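Local coordinates for mandelate racemase / muconate lactonizing enzyme family protein (Agrobacterium tumefaciens, PDB 4DXK) that belongs to the mandelate racemase subgroup of the enolase superfamily and probably acts as a lyase or racemase at a metal site in its barrel, at residues A[168-173]-A[212-217]; A[241-246]-A[265-270]. All coordinates share one frame; numbering follows the deposited sequence.

Contact 1. Residues A[168-173]-A[212-217]. With NA (sodium ion), chain C; PO4 (phosphate ion), chain B.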
# COMPACT_ATOMS: atom_id res chain seq x y z
N ILE A 168 -20.54 14.84 37.23
CA ILE A 168 -20.29 13.87 36.17
C ILE A 168 -20.55 14.53 34.82
O ILE A 168 -21.64 15.05 34.58
CB ILE A 168 -21.15 12.61 36.34
CG1 ILE A 168 -20.72 11.86 37.61
CG2 ILE A 168 -21.04 11.70 35.11
CD1 ILE A 168 -21.67 10.77 38.04
N THR A 169 -19.54 14.53 33.95
CA THR A 169 -19.59 15.31 32.72
C THR A 169 -19.50 14.45 31.47
O THR A 169 -19.16 14.94 30.39
CB THR A 169 -18.50 16.40 32.70
OG1 THR A 169 -17.22 15.79 32.82
CG2 THR A 169 -18.70 17.39 33.86
N ALA A 170 -19.80 13.16 31.61
CA ALA A 170 -19.90 12.27 30.47
C ALA A 170 -20.97 11.22 30.74
O ALA A 170 -21.12 10.75 31.87
CB ALA A 170 -18.56 11.60 30.20
N MET A 171 -21.70 10.85 29.69
CA MET A 171 -22.74 9.84 29.79
C MET A 171 -22.77 9.04 28.50
O MET A 171 -22.50 9.57 27.41
CB MET A 171 -24.10 10.49 30.05
CG MET A 171 -24.58 11.37 28.90
SD MET A 171 -26.03 12.36 29.32
CE MET A 171 -27.30 11.10 29.39
N LYS A 172 -23.11 7.76 28.63
CA LYS A 172 -23.15 6.87 27.48
C LYS A 172 -24.56 6.33 27.29
O LYS A 172 -25.19 5.89 28.26
CB LYS A 172 -22.15 5.72 27.64
CG LYS A 172 -22.04 4.82 26.41
CD LYS A 172 -20.74 3.99 26.41
CE LYS A 172 -20.85 2.77 27.30
NZ LYS A 172 -19.56 2.02 27.32
N ILE A 173 -25.05 6.38 26.06
CA ILE A 173 -26.40 5.94 25.74
C ILE A 173 -26.38 5.02 24.51
O ILE A 173 -25.43 5.04 23.73
CB ILE A 173 -27.36 7.14 25.50
CG1 ILE A 173 -26.88 8.01 24.34
CG2 ILE A 173 -27.48 7.97 26.78
CD1 ILE A 173 -27.87 9.10 23.95
N ASP A 212 -20.15 15.39 27.72
CA ASP A 212 -19.68 14.50 26.65
C ASP A 212 -20.72 13.39 26.48
O ASP A 212 -21.18 12.82 27.47
CB ASP A 212 -18.33 13.87 27.00
CG ASP A 212 -17.21 14.89 27.11
OD1 ASP A 212 -17.17 15.84 26.29
OD2 ASP A 212 -16.37 14.73 28.02
N ILE A 213 -21.10 13.09 25.24
CA ILE A 213 -22.06 12.03 24.99
C ILE A 213 -21.38 10.91 24.23
O ILE A 213 -21.00 11.07 23.06
CB ILE A 213 -23.29 12.51 24.17
CG1 ILE A 213 -23.93 13.74 24.80
CG2 ILE A 213 -24.30 11.38 24.04
CD1 ILE A 213 -25.04 14.35 23.95
N MET A 214 -21.23 9.78 24.90
CA MET A 214 -20.71 8.56 24.29
C MET A 214 -21.86 7.77 23.70
O MET A 214 -22.94 7.72 24.29
CB MET A 214 -20.01 7.72 25.34
CG MET A 214 -18.76 8.37 25.91
SD MET A 214 -18.62 8.05 27.66
CE MET A 214 -17.10 8.94 28.02
N VAL A 215 -21.64 7.15 22.54
CA VAL A 215 -22.67 6.34 21.92
C VAL A 215 -22.21 4.91 21.88
O VAL A 215 -21.13 4.60 21.36
CB VAL A 215 -22.98 6.81 20.51
CG1 VAL A 215 -24.21 6.08 19.99
CG2 VAL A 215 -23.21 8.32 20.49
N GLU A 216 -23.03 4.04 22.44
CA GLU A 216 -22.82 2.61 22.44
C GLU A 216 -23.70 1.99 21.37
O GLU A 216 -24.89 2.30 21.30
CB GLU A 216 -23.26 2.09 23.80
CG GLU A 216 -23.42 0.61 23.85
CD GLU A 216 -22.09 -0.05 23.86
OE1 GLU A 216 -21.59 -0.43 22.78
OE2 GLU A 216 -21.53 -0.16 24.97
N PHE A 217 -23.13 1.10 20.55
CA PHE A 217 -23.90 0.38 19.52
C PHE A 217 -23.98 -1.12 19.74
O PHE A 217 -24.69 -1.82 19.01
CB PHE A 217 -23.32 0.65 18.13
CG PHE A 217 -23.44 2.07 17.69
CD1 PHE A 217 -24.65 2.56 17.21
CD2 PHE A 217 -22.35 2.94 17.75
CE1 PHE A 217 -24.76 3.87 16.78
CE2 PHE A 217 -22.46 4.25 17.32
CZ PHE A 217 -23.67 4.72 16.83
NA NA C . -19.90 -1.35 25.74
P PO4 B . -21.55 -0.80 28.43
O1 PO4 B . -20.27 -0.60 27.64
O2 PO4 B . -21.64 -2.23 28.93
O3 PO4 B . -21.64 0.10 29.63
O4 PO4 B . -22.74 -0.52 27.53
O HOH W 1 -20.02 -2.33 23.63
O HOH W 2 -21.45 -2.99 26.45
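Asp212 opens the pairing of 212-217 with 168-173, where its N donates to Thr169 O. The two strands are parallel, neighbours in the barrel sheet of the enolase-type C-terminal domain. Asp212 O then accepts from Met171 N. The CB atoms of Asp212 and Ala170 lie side by side, 3.9 Å apart. The carboxylate of Asp212 turns elsewhere, to Arg116 and to Tyr187 of the second subunit.

Ile213 lies on the helix-facing side with Met171 and Ile173. Its CG2 meets CD1 of Ile173 at 4.2 Å, a loose apolar touch. Helix 190-207 packs on Ile213, and helix 156-165 on Met171.

Met214 returns to the barrel interior. Its N donates to Met171 O (2.8 Å), and its O accepts from Ile173 N. Its CB lies 3.7 Å from CG of Lys172, and the two side chains cross at about a right angle. In one of its two modelled conformers the methyl CE reaches back to CB of Ala170 at 3.7 Å.

Val215 faces the helices, near Phe200. Glu216 N ends the backbone pairing with a nearly straight bond to Ile173 O (N-H...O 179°). CG of Glu216 is anti to its N (chi1 165°) and the chain bends at chi2. OE2 thereby reaches the sodium ion at 2.2 Å, and OE1 accepts hydrogen bonds from water 1 and from His218 N.

Lys172 NZ is 3.8 Å from Glu216 OE2. It donates to phosphate O1 (2.7 Å) and also meets Tyr118 OH and Glu242 OE1. That same phosphate oxygen also binds the sodium. The phosphate probably came from the crystallisation liquor. The sodium probably offsets the negative charge that Glu216 OE2 and phosphate O4 bring close together.

Contact 2. Residues A[241-246]-A[265-270]. With NA (sodium ion), chain C.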
# COMPACT_ATOMS: atom_id res chain seq x y z
N HIS A 241 -17.85 6.58 19.33
CA HIS A 241 -18.81 5.63 18.78
C HIS A 241 -18.29 4.25 19.07
O HIS A 241 -17.30 3.80 18.46
CB HIS A 241 -18.99 5.85 17.27
CG HIS A 241 -19.70 7.12 16.93
ND1 HIS A 241 -19.89 7.55 15.63
CD2 HIS A 241 -20.26 8.07 17.72
CE1 HIS A 241 -20.53 8.70 15.64
NE2 HIS A 241 -20.77 9.04 16.89
N GLU A 242 -18.92 3.58 20.02
CA GLU A 242 -18.41 2.34 20.58
C GLU A 242 -19.03 1.13 19.91
O GLU A 242 -20.26 1.03 19.78
CB GLU A 242 -18.69 2.31 22.08
CG GLU A 242 -18.15 1.09 22.82
CD GLU A 242 -18.32 1.22 24.33
OE1 GLU A 242 -18.49 2.35 24.83
OE2 GLU A 242 -18.32 0.18 25.02
N ASP A 243 -18.17 0.21 19.48
CA ASP A 243 -18.60 -1.04 18.84
C ASP A 243 -19.67 -0.81 17.78
O ASP A 243 -20.75 -1.40 17.82
CB ASP A 243 -19.04 -2.04 19.91
CG ASP A 243 -17.88 -2.55 20.74
OD1 ASP A 243 -16.77 -2.59 20.19
OD2 ASP A 243 -18.06 -2.89 21.92
N PRO A 244 -19.37 0.04 16.78
CA PRO A 244 -20.38 0.35 15.77
C PRO A 244 -20.76 -0.83 14.89
O PRO A 244 -21.87 -0.86 14.35
CB PRO A 244 -19.71 1.44 14.93
CG PRO A 244 -18.23 1.21 15.13
CD PRO A 244 -18.12 0.79 16.56
N ILE A 245 -19.82 -1.77 14.74
CA ILE A 245 -20.02 -3.00 13.98
C ILE A 245 -19.41 -4.14 14.79
O ILE A 245 -18.75 -3.91 15.80
CB ILE A 245 -19.37 -2.94 12.56
CG1 ILE A 245 -17.85 -2.79 12.67
CG2 ILE A 245 -20.00 -1.84 11.70
CD1 ILE A 245 -17.13 -2.98 11.33
N LYS A 246 -19.64 -5.37 14.36
CA LYS A 246 -19.05 -6.55 14.99
C LYS A 246 -17.54 -6.48 14.83
O LYS A 246 -17.04 -6.14 13.76
CB LYS A 246 -19.58 -7.82 14.34
CG LYS A 246 -19.33 -9.08 15.14
CD LYS A 246 -20.30 -9.21 16.29
CE LYS A 246 -20.23 -10.60 16.92
NZ LYS A 246 -21.09 -10.64 18.10
N SER A 265 -14.62 3.73 19.46
CA SER A 265 -14.27 3.11 20.72
C SER A 265 -14.37 1.60 20.52
O SER A 265 -15.44 1.09 20.17
CB SER A 265 -15.25 3.61 21.78
OG SER A 265 -15.19 2.90 22.97
N ALA A 266 -13.26 0.90 20.69
CA ALA A 266 -13.19 -0.53 20.39
C ALA A 266 -12.07 -1.14 21.23
O ALA A 266 -11.01 -0.52 21.35
CB ALA A 266 -12.91 -0.76 18.91
N SER A 267 -12.27 -2.32 21.83
CA SER A 267 -13.57 -2.96 22.04
C SER A 267 -13.48 -3.88 23.25
O SER A 267 -12.58 -4.72 23.32
CB SER A 267 -14.02 -3.80 20.85
OG SER A 267 -15.24 -4.47 21.16
N GLU A 268 -14.44 -3.77 24.16
CA GLU A 268 -14.58 -4.70 25.27
C GLU A 268 -14.73 -6.15 24.79
O GLU A 268 -14.49 -7.08 25.55
CB GLU A 268 -15.80 -4.31 26.12
CG GLU A 268 -17.13 -4.51 25.39
CD GLU A 268 -18.33 -3.88 26.08
OE1 GLU A 268 -18.21 -2.74 26.56
OE2 GLU A 268 -19.41 -4.52 26.12
N THR A 269 -15.13 -6.33 23.54
CA THR A 269 -15.34 -7.69 23.01
C THR A 269 -14.08 -8.38 22.50
O THR A 269 -14.13 -9.56 22.19
CB THR A 269 -16.41 -7.74 21.88
OG1 THR A 269 -15.91 -7.13 20.69
CG2 THR A 269 -17.69 -7.04 22.31
N LEU A 270 -12.96 -7.65 22.42
CA LEU A 270 -11.71 -8.18 21.90
C LEU A 270 -10.83 -8.72 23.02
O LEU A 270 -10.78 -8.13 24.11
CB LEU A 270 -10.93 -7.09 21.14
CG LEU A 270 -11.54 -6.65 19.81
CD1 LEU A 270 -10.80 -5.43 19.28
CD2 LEU A 270 -11.52 -7.77 18.78
NA NA C . -19.90 -1.35 25.74
O HOH W 3 -16.24 -1.67 23.60
O HOH W 1 -20.02 -2.33 23.63
O HOH W 2 -21.45 -2.99 26.45
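Ser265 and Glu242 form the parallel bridge between these neighbouring strands, which helix 253-259 joins in a beta-alpha-beta unit. Ser265 N donates to His241 O. Ser265 O accepts from Asp243 N. The Ser265 side chain lies beside that of Glu242, OG to CG 3.5 Å.

Asp243 reaches across just past the strand ends. Its OD1 accepts a hydrogen bond from Ser267 OG at 2.6 Å, on the syn side and 27° out of the carboxylate plane. Ser267 follows a cis peptide bond, and its OG accepts from Thr269 N in an ST turn. OD2 of Asp243 accepts from waters 1 and 3.

Glu242 runs extended, with CG anti to its backbone N (chi1 -177°), and places OE2 2.3 Å from the sodium ion. Its OE1 is held by Lys172 NZ and Trp240 NE1. Glu268 OE1 binds at the same length. The two carboxylate planes stand 70° apart. The hydroxyl of Tyr71 of the third subunit is hydrogen-bonded to Glu268 OE2. Water 3 joins Glu242 OE2, Asp243 OD2 and Glu268 N. Water 1 is a sodium ligand, which puts Asp243 in the second shell. The cation probably offsets the repulsion between the two glutamates.

Contacts 1 and 2 follow each other along one parallel barrel sheet, their centres about 14 Å apart. Strands 212-216 and 240-242 are neighbours in it, with Val215 O and Glu242 N 2.8 Å apart, a probable hydrogen bond. Contact 1 gives Glu216 to the sodium site and contact 2 gives Glu242 and Glu268, so two neighbouring strand ends and the loop after the third supply its carboxylates. Waters 1 and 2 and one phosphate oxygen complete the six ligands. Lys172 of contact 1 forms a salt bridge from NZ to Glu242 OE1 (2.7 Å). Water 1 further ties the two. Such a carboxylate trio is the metal site characteristic of the enolase superfamily, which usually holds magnesium.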